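Local coordinates for protein 2,3-dihydroxybenzoate-AMP ligase (PDB 5KEI) that belongs to the ANL clan of AMP-binding enzymes, multidomain proteins with a large N-terminal alpha/beta portion built on mixed beta-sheets and a smaller C-terminal domain, at residues A[98-103]-A[113-118]; A[88-93]-A[173-178]; A[77-82]-A[108-113]; A[45-50]-A[207-212]. One frame throughout, in Å; residues are numbered along the deposited sequence.

Contact 1. Residues A[98-103]-A[113-118]; sequences VLVQLP and FGLLRA
Leu115 reaches from its helix toward the sheet and divides its two methyls between Val98 and Val100 of the neighbouring strand. CD1 meets Val100 CG2 at 3.5 Å, the closer of the two touches; here the side chains slide past each other in opposite directions. The other branch, CD2, sits over the fork of Val98, 4.0 Å from CG1 and nearly as close to CB and CG2, so it rests on the whole branched end and not on one methyl. A chi1 of -78° sets Leu115 CG opposite its own carbonyl carbon and extends the leucine across to the strand. Strand 97-101, helix 107-117 and strand 121-124 form a beta-alpha-beta unit, and this contact joins its first strand to its helix. Two residues apart, Val98 and Val100 lie on the same face of the strand, where a beta-branched side chain suits the extended backbone and offers a short, stiff apolar surface. Further out, Pro122 of the second strand touches both Val100 and Leu115, while Ile87 of helix 73-88 packs on Leu115 as well. Backbone hydrogen bonds from Val98 to Val121 and Val123, and from Leu99 to Ala145 and Val147, hold the strand between its parallel neighbours.

Contact 2. Residues A[88-93]-A[173-178]; sequences AGLGIR and HVLVDG
Leu90 and His173 have the nearest CA atoms of the two segments, 8.0 Å apart, so side chains must bridge the gap. On one side the chain leaves helix 73-88 through a type I turn from Ala88 to Gly91, and Gly91 N bonds back to Ala88 O at 3.1 Å. Gly91, the first residue to leave helical angles, closes a Schellman motif; its phi of 102° would press a side chain against the preceding carbonyl oxygen, and glycine avoids this. On the other side 173-177 is a regular strand, with His173 and Leu175 both directed at the turn. His173 meets Leu90 twice. Leu90 CB lies over one face of the imidazole, displaced toward its rim, in a CH-pi contact 4.0 Å from the ring centroid. In addition, His173 NE2 donates a weak hydrogen bond to Leu90 O; the separation is 3.0 Å, but the angle at the hydrogen is only 122°. Leu90 and Leu175 then reach toward each other tip to tip, CD1 to CD1 at 3.9 Å, and Val189 of helix 186-190 packs on both. Ile92 CG1 approaches His173 CD2 obliquely at 4.2 Å, with Ala145 touching both of these residues from the next strand. The histidine is thus well suited to a partly buried border: its ring gives apolar contact, while NE2, acting as donor, supplies some polar compensation to the carbonyl of Leu90 in the turn. The bent bond implies that positioning probably owes more to the packing of Leu90, Ile92 and Leu175 than to this one interaction.

Contact 3. Residues A[77-82]-A[108-113]; sequences DRLADR and FAVALF
Leu79 is the first residue of helix segment 77-82 to touch helix segment 108-113: its CB lies 4.1 Å from Val110 CG1. Before it in the chain, Asp77 is directed away from this interface and forms salt bridges with Arg52 and Arg117. The Val110 methyl that Leu79 meets stands opposite the backbone N of Val110 (chi1 -176°), which projects it across the interface, and it also comes close to Leu79 O. Leu79 also touches Arg191, so the leucine makes an apolar border at a partly exposed edge. Ala80 comes next and makes the tightest meeting. Its CB is 3.7 Å from Phe113 CB, and its CA is 4.3 Å from Val110 O. A single methyl suits this position, because the CA atoms of Ala80 and Val110 are just 5.2 Å apart. The ring of Phe113 leads away from Ala80 toward Leu267 and Met270 of helix 265-271, leaving its CB to do the touching here. Asp81, directed away like Asp77, forms a salt bridge with Arg52. The axes of the segments 77-82 and 108-113 approach to 8.2 Å and cross at -53°, an angle compatible with ridges-into-grooves packing. This is the layered arrangement of an alpha/beta fold: helix 107-117 lies against the sheet, and helix 73-88 packs upon it.

Contact 4. Residues A[45-50]-A[207-212]; sequences QLLDSV and PALLLV
Leu47 carries the apolar part of this contact mainly through one methyl, CD2, which meets both Ala208 and Leu209. CD2 is 3.9 Å from Ala208 CB, and Leu47 CB also comes near Ala208 CB; the small alanine lets Leu47 come close to the strand. Leu209 presents its own CD2, also 3.9 Å from Leu47 CD2, and the two leucines cross at about a right angle. Leu209 CG is placed between its backbone N and carbonyl carbon (chi1 49°), a less usual position for leucine that turns the chain toward the loop. That neighbouring residues both meet Leu47 is consistent with the irregular strand: the chain turns a corner at Ala208, and Ala208 and Leu209 both face Arg225 in a classic beta bulge. The contact thus joins the turn before helix 49-57 to strand 207-212 of the seven-stranded mixed sheet, next to strand 121-124, whose Pro122 packs against Leu209.

The polar interactions lie behind Leu47, in the type I turn from Leu46 to Ser49. Leu46 O accepts from both Ser49 N, at 2.9 Å, and Ser49 OG, at 2.7 Å; the short serine hydroxyl can bend back to it, approaching in the carbonyl plane. Leu47 N bonds to His227 ND1, and Asp48 forms a salt bridge with Arg117. Chemically, then, hydrogen bonds and the salt bridge probably help to hold the turn, whereas the crossing to the strand depends on buried hydrocarbon.

In the fold
Contacts 1, 3 and 4 are buried and rely on apolar side chains across their segments; contact 2, nearer the border of the fold, is partly buried and alone adds a hydrogen bond, a weak one. Contacts 1, 2 and 4 all reach the seven-stranded sheet, at different strands, whereas contact 3 joins helix to helix. Helix 107-117 serves both contact 1 and contact 3, whose segments overlap at Phe113, a contact residue in contact 3 alone. It also meets contact 4, where Leu116 packs on Leu47 and Phe113 on Asp48. Contact 2 touches contact 1 through Ile92 and Val98 but reaches neither contact 3 nor contact 4, staying about 7 and 10 Å away at the nearest atoms.

Contact 1. Residues A[98-103]-A[113-118]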
loop_
_atom_site.group_PDB
_atom_site.type_symbol
_atom_site.label_atom_id
_atom_site.label_comp_id
_atom_site.label_asym_id
_atom_site.label_seq_id
_atom_site.Cartn_x
_atom_site.Cartn_y
_atom_site.Cartn_z
ATOM N N VAL A 98 14.867 4.139 4.553
ATOM C CA VAL A 98 14.977 3.513 5.855
ATOM C C VAL A 98 13.802 2.563 6.041
ATOM O O VAL A 98 12.647 2.970 5.954
ATOM C CB VAL A 98 15.008 4.584 6.990
ATOM C CG1 VAL A 98 14.985 3.927 8.380
ATOM C CG2 VAL A 98 16.241 5.506 6.824
ATOM N N LEU A 99 14.092 1.294 6.291
ATOM C CA LEU A 99 13.032 0.318 6.515
ATOM C C LEU A 99 12.425 0.550 7.885
ATOM O O LEU A 99 13.138 0.651 8.872
ATOM C CB LEU A 99 13.562 -1.113 6.407
ATOM C CG LEU A 99 14.128 -1.562 5.065
ATOM C CD1 LEU A 99 14.551 -3.028 5.126
ATOM C CD2 LEU A 99 13.126 -1.358 3.963
ATOM N N VAL A 100 11.103 0.629 7.944
ATOM C CA VAL A 100 10.410 0.840 9.214
ATOM C C VAL A 100 9.374 -0.260 9.512
ATOM O O VAL A 100 8.518 -0.570 8.675
ATOM C CB VAL A 100 9.710 2.210 9.230
ATOM C CG1 VAL A 100 9.036 2.453 10.571
ATOM C CG2 VAL A 100 10.703 3.299 8.907
ATOM N N GLN A 101 9.462 -0.840 10.708
ATOM C CA GLN A 101 8.527 -1.868 11.154
ATOM C C GLN A 101 8.223 -1.691 12.639
ATOM O O GLN A 101 8.914 -2.237 13.493
ATOM C CB GLN A 101 9.083 -3.272 10.884
ATOM C CG GLN A 101 8.121 -4.400 11.278
ATOM C CD GLN A 101 8.592 -5.789 10.853
ATOM O OE1 GLN A 101 9.672 -6.257 11.242
ATOM N NE2 GLN A 101 7.774 -6.453 10.045
ATOM N N LEU A 102 7.187 -0.919 12.940
ATOM C CA LEU A 102 6.840 -0.590 14.313
ATOM C C LEU A 102 5.390 -0.957 14.665
ATOM O O LEU A 102 4.488 -0.834 13.832
ATOM C CB LEU A 102 7.061 0.901 14.565
ATOM C CG LEU A 102 8.495 1.433 14.525
ATOM C CD1 LEU A 102 8.470 2.931 14.735
ATOM C CD2 LEU A 102 9.307 0.767 15.614
ATOM N N PRO A 103 5.167 -1.391 15.917
ATOM C CA PRO A 103 3.834 -1.656 16.470
ATOM C C PRO A 103 2.982 -0.386 16.545
ATOM O O PRO A 103 3.514 0.699 16.353
ATOM C CB PRO A 103 4.140 -2.183 17.869
ATOM C CG PRO A 103 5.490 -1.592 18.200
ATOM C CD PRO A 103 6.232 -1.615 16.913
ATOM N N PHE A 113 7.510 11.262 11.344
ATOM C CA PHE A 113 7.866 12.654 11.084
ATOM C C PHE A 113 9.334 12.926 11.421
ATOM O O PHE A 113 9.973 13.743 10.763
ATOM C CB PHE A 113 6.922 13.596 11.848
ATOM C CG PHE A 113 5.527 13.569 11.315
ATOM C CD1 PHE A 113 4.544 12.810 11.928
ATOM C CD2 PHE A 113 5.217 14.234 10.148
ATOM C CE1 PHE A 113 3.264 12.754 11.407
ATOM C CE2 PHE A 113 3.947 14.183 9.619
ATOM C CZ PHE A 113 2.970 13.443 10.255
ATOM N N GLY A 114 9.868 12.204 12.409
ATOM C CA GLY A 114 11.286 12.237 12.713
ATOM C C GLY A 114 12.091 11.878 11.484
ATOM O O GLY A 114 12.978 12.625 11.059
ATOM N N LEU A 115 11.768 10.735 10.891
ATOM C CA LEU A 115 12.410 10.312 9.656
ATOM C C LEU A 115 12.218 11.316 8.507
ATOM O O LEU A 115 13.173 11.642 7.789
ATOM C CB LEU A 115 11.890 8.930 9.254
ATOM C CG LEU A 115 12.515 7.775 10.043
ATOM C CD1 LEU A 115 11.748 6.491 9.846
ATOM C CD2 LEU A 115 13.971 7.603 9.618
ATOM N N LEU A 116 10.990 11.805 8.335
ATOM C CA LEU A 116 10.685 12.738 7.248
ATOM C C LEU A 116 11.488 14.036 7.361
ATOM O O LEU A 116 11.936 14.596 6.354
ATOM C CB LEU A 116 9.188 13.067 7.218
ATOM C CG LEU A 116 8.235 11.951 6.785
ATOM C CD1 LEU A 116 6.797 12.385 7.003
ATOM C CD2 LEU A 116 8.468 11.532 5.341
ATOM N N ARG A 117 11.659 14.510 8.590
ATOM C CA ARG A 117 12.342 15.779 8.816
ATOM C C ARG A 117 13.850 15.646 8.651
ATOM O O ARG A 117 14.531 16.640 8.466
ATOM C CB ARG A 117 12.003 16.334 10.196
ATOM C CG ARG A 117 10.531 16.655 10.352
ATOM C CD ARG A 117 10.297 17.857 11.178
ATOM N NE ARG A 117 8.925 18.305 11.004
ATOM C CZ ARG A 117 8.087 18.472 12.012
ATOM N NH1 ARG A 117 8.512 18.260 13.248
ATOM N NH2 ARG A 117 6.846 18.870 11.788
ATOM N N ALA A 118 14.368 14.421 8.704
ATOM C CA ALA A 118 15.762 14.197 8.353
ATOM C C ALA A 118 15.890 14.056 6.829
ATOM O O ALA A 118 16.996 13.992 6.276
ATOM C CB ALA A 118 16.310 12.974 9.068
#

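Contact 2. Residues A[88-93]-A[173-178]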
loop_
_atom_site.group_PDB
_atom_site.type_symbol
_atom_site.label_atom_id
_atom_site.label_comp_id
_atom_site.label_asym_id
_atom_site.label_seq_id
_atom_site.Cartn_x
_atom_site.Cartn_y
_atom_site.Cartn_z
ATOM N N ALA A 88 19.821 12.383 11.617
ATOM C CA ALA A 88 20.848 13.070 10.835
ATOM C C ALA A 88 22.239 12.891 11.469
ATOM O O ALA A 88 23.265 12.849 10.773
ATOM C CB ALA A 88 20.506 14.563 10.705
ATOM N N GLY A 89 22.253 12.771 12.792
ATOM C CA GLY A 89 23.470 12.541 13.544
ATOM C C GLY A 89 24.149 11.200 13.306
ATOM O O GLY A 89 25.339 11.046 13.596
ATOM N N LEU A 90 23.408 10.225 12.795
ATOM C CA LEU A 90 23.992 8.914 12.512
ATOM C C LEU A 90 24.585 8.911 11.110
ATOM O O LEU A 90 25.273 7.967 10.716
ATOM C CB LEU A 90 22.951 7.789 12.647
ATOM C CG LEU A 90 22.235 7.540 13.984
ATOM C CD1 LEU A 90 21.191 6.444 13.813
ATOM C CD2 LEU A 90 23.209 7.161 15.088
ATOM N N GLY A 91 24.305 9.961 10.346
ATOM C CA GLY A 91 24.840 10.059 8.999
ATOM C C GLY A 91 23.836 9.702 7.921
ATOM O O GLY A 91 24.181 9.630 6.744
ATOM N N ILE A 92 22.592 9.468 8.329
ATOM C CA ILE A 92 21.491 9.279 7.392
ATOM C C ILE A 92 21.179 10.612 6.716
ATOM O O ILE A 92 20.967 11.635 7.381
ATOM C CB ILE A 92 20.233 8.716 8.093
ATOM C CG1 ILE A 92 20.532 7.320 8.662
ATOM C CG2 ILE A 92 19.046 8.676 7.121
ATOM C CD1 ILE A 92 19.454 6.767 9.577
ATOM N N ARG A 93 21.161 10.593 5.388
ATOM C CA ARG A 93 21.131 11.816 4.595
ATOM C C ARG A 93 19.846 11.895 3.780
ATOM O O ARG A 93 19.249 10.869 3.504
ATOM C CB ARG A 93 22.362 11.867 3.674
ATOM C CG ARG A 93 23.692 11.807 4.415
ATOM C CD ARG A 93 24.188 13.194 4.812
ATOM N NE ARG A 93 24.863 13.847 3.692
ATOM C CZ ARG A 93 24.376 14.882 3.008
ATOM N NH1 ARG A 93 23.207 15.421 3.341
ATOM N NH2 ARG A 93 25.072 15.390 1.998
ATOM N N HIS A 173 22.826 0.922 9.881
ATOM C CA HIS A 173 22.285 1.205 11.209
ATOM C C HIS A 173 21.044 0.403 11.505
ATOM O O HIS A 173 20.155 0.293 10.670
ATOM C CB HIS A 173 21.949 2.690 11.350
ATOM C CG HIS A 173 23.113 3.593 11.115
ATOM N ND1 HIS A 173 24.235 3.584 11.919
ATOM C CD2 HIS A 173 23.342 4.524 10.156
ATOM C CE1 HIS A 173 25.095 4.483 11.475
ATOM N NE2 HIS A 173 24.574 5.070 10.410
ATOM N N VAL A 174 20.987 -0.147 12.709
ATOM C CA VAL A 174 19.757 -0.704 13.232
ATOM C C VAL A 174 19.348 0.045 14.500
ATOM O O VAL A 174 20.132 0.126 15.448
ATOM C CB VAL A 174 19.901 -2.192 13.528
ATOM C CG1 VAL A 174 18.579 -2.755 14.066
ATOM C CG2 VAL A 174 20.346 -2.930 12.272
ATOM N N LEU A 175 18.134 0.600 14.505
ATOM C CA LEU A 175 17.611 1.331 15.661
ATOM C C LEU A 175 16.461 0.567 16.289
ATOM O O LEU A 175 15.436 0.323 15.651
ATOM C CB LEU A 175 17.153 2.732 15.266
ATOM C CG LEU A 175 18.227 3.751 14.864
ATOM C CD1 LEU A 175 18.675 3.513 13.435
ATOM C CD2 LEU A 175 17.707 5.172 15.028
ATOM N N VAL A 176 16.640 0.179 17.543
ATOM C CA VAL A 176 15.679 -0.657 18.228
ATOM C C VAL A 176 14.945 0.124 19.320
ATOM O O VAL A 176 15.566 0.649 20.250
ATOM C CB VAL A 176 16.366 -1.897 18.851
ATOM C CG1 VAL A 176 15.334 -2.808 19.520
ATOM C CG2 VAL A 176 17.152 -2.645 17.790
ATOM N N ASP A 177 13.626 0.209 19.186
ATOM C CA ASP A 177 12.773 0.728 20.246
ATOM C C ASP A 177 12.609 -0.378 21.292
ATOM O O ASP A 177 11.746 -1.249 21.155
ATOM C CB ASP A 177 11.418 1.180 19.677
ATOM C CG ASP A 177 10.538 1.877 20.708
ATOM O OD1 ASP A 177 11.060 2.693 21.492
ATOM O OD2 ASP A 177 9.312 1.618 20.727
ATOM N N GLY A 178 13.456 -0.348 22.320
ATOM C CA GLY A 178 13.530 -1.409 23.312
ATOM C C GLY A 178 14.958 -1.888 23.571
ATOM O O GLY A 178 15.903 -1.103 23.476
#

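Contact 3. Residues A[77-82]-A[108-113]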
loop_
_atom_site.group_PDB
_atom_site.type_symbol
_atom_site.label_atom_id
_atom_site.label_comp_id
_atom_site.label_asym_id
_atom_site.label_seq_id
_atom_site.Cartn_x
_atom_site.Cartn_y
_atom_site.Cartn_z
ATOM N N ASP A 77 5.467 17.777 17.708
ATOM C CA ASP A 77 6.282 18.549 16.775
ATOM C C ASP A 77 7.753 18.658 17.213
ATOM O O ASP A 77 8.657 18.625 16.376
ATOM C CB ASP A 77 5.691 19.950 16.611
ATOM C CG ASP A 77 6.107 20.617 15.309
ATOM O OD1 ASP A 77 6.223 19.911 14.284
ATOM O OD2 ASP A 77 6.321 21.848 15.311
ATOM N N ARG A 78 7.985 18.800 18.519
ATOM C CA ARG A 78 9.343 18.888 19.061
ATOM C C ARG A 78 10.031 17.526 19.023
ATOM O O ARG A 78 11.206 17.422 18.672
ATOM C CB ARG A 78 9.340 19.413 20.504
ATOM C CG ARG A 78 8.882 20.854 20.652
ATOM C CD ARG A 78 8.796 21.244 22.125
ATOM N NE ARG A 78 7.678 22.156 22.387
ATOM C CZ ARG A 78 6.701 21.928 23.267
ATOM N NH1 ARG A 78 6.695 20.818 23.997
ATOM N NH2 ARG A 78 5.729 22.820 23.425
ATOM N N LEU A 79 9.284 16.489 19.397
ATOM C CA LEU A 79 9.797 15.133 19.391
ATOM C C LEU A 79 10.311 14.733 18.021
ATOM O O LEU A 79 11.394 14.174 17.910
ATOM C CB LEU A 79 8.718 14.159 19.847
ATOM C CG LEU A 79 8.404 14.229 21.336
ATOM C CD1 LEU A 79 7.217 13.325 21.652
ATOM C CD2 LEU A 79 9.630 13.824 22.126
ATOM N N ALA A 80 9.529 15.022 16.983
ATOM C CA ALA A 80 9.937 14.721 15.621
ATOM C C ALA A 80 11.194 15.498 15.250
ATOM O O ALA A 80 12.087 14.952 14.602
ATOM C CB ALA A 80 8.817 15.032 14.642
ATOM N N ASP A 81 11.245 16.773 15.648
ATOM C CA ASP A 81 12.425 17.613 15.416
ATOM C C ASP A 81 13.644 16.976 16.063
ATOM O O ASP A 81 14.692 16.816 15.427
ATOM C CB ASP A 81 12.230 19.041 15.968
ATOM C CG ASP A 81 11.485 19.967 15.000
ATOM O OD1 ASP A 81 11.408 19.658 13.792
ATOM O OD2 ASP A 81 10.974 21.018 15.450
ATOM N N ARG A 82 13.498 16.599 17.329
ATOM C CA ARG A 82 14.598 15.993 18.072
ATOM C C ARG A 82 14.988 14.647 17.491
ATOM O O ARG A 82 16.175 14.302 17.434
ATOM C CB ARG A 82 14.236 15.844 19.548
ATOM C CG ARG A 82 14.500 17.107 20.349
ATOM C CD ARG A 82 13.893 16.997 21.727
ATOM N NE ARG A 82 14.339 15.785 22.411
ATOM C CZ ARG A 82 13.751 15.281 23.491
ATOM N NH1 ARG A 82 12.679 15.876 24.006
ATOM N NH2 ARG A 82 14.230 14.179 24.050
ATOM N N PHE A 108 5.090 5.587 16.785
ATOM C CA PHE A 108 5.041 5.398 15.335
ATOM C C PHE A 108 5.030 6.769 14.650
ATOM O O PHE A 108 5.702 6.971 13.630
ATOM C CB PHE A 108 3.813 4.546 14.927
ATOM C CG PHE A 108 3.574 4.485 13.434
ATOM C CD1 PHE A 108 4.180 3.512 12.655
ATOM C CD2 PHE A 108 2.753 5.410 12.811
ATOM C CE1 PHE A 108 3.967 3.466 11.293
ATOM C CE2 PHE A 108 2.539 5.370 11.442
ATOM C CZ PHE A 108 3.138 4.395 10.683
ATOM N N ALA A 109 4.270 7.701 15.227
ATOM C CA ALA A 109 4.215 9.078 14.739
ATOM C C ALA A 109 5.546 9.802 14.936
ATOM O O ALA A 109 5.939 10.598 14.093
ATOM C CB ALA A 109 3.061 9.874 15.435
ATOM N N VAL A 110 6.224 9.539 16.054
ATOM C CA VAL A 110 7.528 10.154 16.326
ATOM C C VAL A 110 8.546 9.712 15.280
ATOM O O VAL A 110 9.286 10.537 14.748
ATOM C CB VAL A 110 8.050 9.800 17.728
ATOM C CG1 VAL A 110 9.357 10.524 18.010
ATOM C CG2 VAL A 110 6.994 10.111 18.782
ATOM N N ALA A 111 8.550 8.417 14.961
ATOM C CA ALA A 111 9.415 7.879 13.916
ATOM C C ALA A 111 9.084 8.405 12.505
ATOM O O ALA A 111 9.989 8.755 11.744
ATOM C CB ALA A 111 9.352 6.367 13.924
ATOM N N LEU A 112 7.802 8.453 12.146
ATOM C CA LEU A 112 7.427 8.859 10.798
ATOM C C LEU A 112 7.901 10.302 10.508
ATOM O O LEU A 112 8.648 10.534 9.559
ATOM C CB LEU A 112 5.915 8.705 10.604
ATOM C CG LEU A 112 5.324 9.142 9.257
ATOM C CD1 LEU A 112 5.871 8.334 8.077
ATOM C CD2 LEU A 112 3.787 9.079 9.289
ATOM N N PHE A 113 7.510 11.262 11.344
ATOM C CA PHE A 113 7.866 12.654 11.084
ATOM C C PHE A 113 9.334 12.926 11.421
ATOM O O PHE A 113 9.973 13.743 10.763
ATOM C CB PHE A 113 6.922 13.596 11.848
ATOM C CG PHE A 113 5.527 13.569 11.315
ATOM C CD1 PHE A 113 4.544 12.810 11.928
ATOM C CD2 PHE A 113 5.217 14.234 10.148
ATOM C CE1 PHE A 113 3.264 12.754 11.407
ATOM C CE2 PHE A 113 3.947 14.183 9.619
ATOM C CZ PHE A 113 2.970 13.443 10.255
#

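Contact 4. Residues A[45-50]-A[207-212]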
loop_
_atom_site.group_PDB
_atom_site.type_symbol
_atom_site.label_atom_id
_atom_site.label_comp_id
_atom_site.label_asym_id
_atom_site.label_seq_id
_atom_site.Cartn_x
_atom_site.Cartn_y
_atom_site.Cartn_z
ATOM N N GLN A 45 3.563 21.522 -0.554
ATOM C CA GLN A 45 4.113 21.399 0.788
ATOM C C GLN A 45 4.562 19.961 1.110
ATOM O O GLN A 45 3.933 18.967 0.685
ATOM C CB GLN A 45 3.095 21.883 1.816
ATOM C CG GLN A 45 2.655 23.346 1.631
ATOM C CD GLN A 45 3.797 24.340 1.825
ATOM O OE1 GLN A 45 4.540 24.269 2.811
ATOM N NE2 GLN A 45 3.938 25.274 0.884
ATOM N N LEU A 46 5.662 19.862 1.851
ATOM C CA LEU A 46 6.279 18.582 2.165
ATOM C C LEU A 46 5.418 17.819 3.144
ATOM O O LEU A 46 4.717 18.439 3.941
ATOM C CB LEU A 46 7.680 18.777 2.753
ATOM C CG LEU A 46 8.824 19.302 1.864
ATOM C CD1 LEU A 46 10.118 19.197 2.638
ATOM C CD2 LEU A 46 8.943 18.573 0.532
ATOM N N LEU A 47 5.508 16.489 3.116
ATOM C CA LEU A 47 4.695 15.650 3.983
ATOM C C LEU A 47 4.814 16.054 5.454
ATOM O O LEU A 47 3.803 16.108 6.157
ATOM C CB LEU A 47 5.064 14.165 3.815
ATOM C CG LEU A 47 4.205 13.103 4.517
ATOM C CD1 LEU A 47 2.708 13.413 4.407
ATOM C CD2 LEU A 47 4.495 11.693 3.957
ATOM N N ASP A 48 6.028 16.340 5.930
ATOM C CA ASP A 48 6.203 16.607 7.360
ATOM C C ASP A 48 5.490 17.889 7.775
ATOM O O ASP A 48 5.341 18.140 8.965
ATOM C CB ASP A 48 7.679 16.736 7.771
ATOM C CG ASP A 48 8.319 18.071 7.310
ATOM O OD1 ASP A 48 8.520 18.262 6.090
ATOM O OD2 ASP A 48 8.578 18.950 8.180
ATOM N N SER A 49 5.078 18.705 6.805
ATOM C CA SER A 49 4.454 19.992 7.109
ATOM C C SER A 49 3.047 19.796 7.639
ATOM O O SER A 49 2.464 20.721 8.229
ATOM C CB SER A 49 4.406 20.903 5.879
ATOM O OG SER A 49 3.351 20.505 5.018
ATOM N N VAL A 50 2.492 18.603 7.419
ATOM C CA VAL A 50 1.200 18.278 7.992
ATOM C C VAL A 50 1.286 18.420 9.516
ATOM O O VAL A 50 0.388 18.995 10.125
ATOM C CB VAL A 50 0.721 16.862 7.597
ATOM C CG1 VAL A 50 -0.561 16.473 8.371
ATOM C CG2 VAL A 50 0.479 16.785 6.102
ATOM N N PRO A 207 9.369 11.203 -4.289
ATOM C CA PRO A 207 8.883 10.318 -3.223
ATOM C C PRO A 207 9.092 10.858 -1.815
ATOM O O PRO A 207 10.180 11.287 -1.489
ATOM C CB PRO A 207 9.718 9.044 -3.424
ATOM C CG PRO A 207 9.972 9.009 -4.871
ATOM C CD PRO A 207 10.154 10.442 -5.287
ATOM N N ALA A 208 8.043 10.827 -0.997
ATOM C CA ALA A 208 8.159 11.170 0.402
ATOM C C ALA A 208 8.414 9.905 1.196
ATOM O O ALA A 208 9.238 9.905 2.113
ATOM C CB ALA A 208 6.898 11.858 0.897
ATOM N N LEU A 209 7.687 8.835 0.854
ATOM C CA LEU A 209 7.870 7.535 1.504
ATOM C C LEU A 209 7.580 6.399 0.523
ATOM O O LEU A 209 7.048 6.642 -0.559
ATOM C CB LEU A 209 6.970 7.404 2.749
ATOM C CG LEU A 209 5.473 7.752 2.664
ATOM C CD1 LEU A 209 4.689 6.757 1.824
ATOM C CD2 LEU A 209 4.856 7.818 4.050
ATOM N N LEU A 210 7.920 5.164 0.894
ATOM C CA LEU A 210 7.527 4.006 0.075
ATOM C C LEU A 210 6.518 3.136 0.843
ATOM O O LEU A 210 6.749 2.736 1.993
ATOM C CB LEU A 210 8.748 3.174 -0.344
ATOM C CG LEU A 210 9.915 3.956 -0.988
ATOM C CD1 LEU A 210 11.144 3.085 -1.234
ATOM C CD2 LEU A 210 9.507 4.647 -2.286
ATOM N N LEU A 211 5.382 2.864 0.223
ATOM C CA LEU A 211 4.443 1.898 0.797
ATOM C C LEU A 211 4.757 0.517 0.247
ATOM O O LEU A 211 5.446 0.378 -0.764
ATOM C CB LEU A 211 2.992 2.276 0.491
ATOM C CG LEU A 211 2.488 3.644 0.961
ATOM C CD1 LEU A 211 1.168 3.959 0.297
ATOM C CD2 LEU A 211 2.306 3.662 2.473
ATOM N N VAL A 212 4.260 -0.497 0.938
ATOM C CA VAL A 212 4.348 -1.875 0.487
ATOM C C VAL A 212 3.048 -2.288 -0.214
ATOM O O VAL A 212 1.958 -1.917 0.200
ATOM C CB VAL A 212 4.652 -2.822 1.671
ATOM C CG1 VAL A 212 4.606 -4.267 1.225
ATOM C CG2 VAL A 212 6.026 -2.501 2.247
#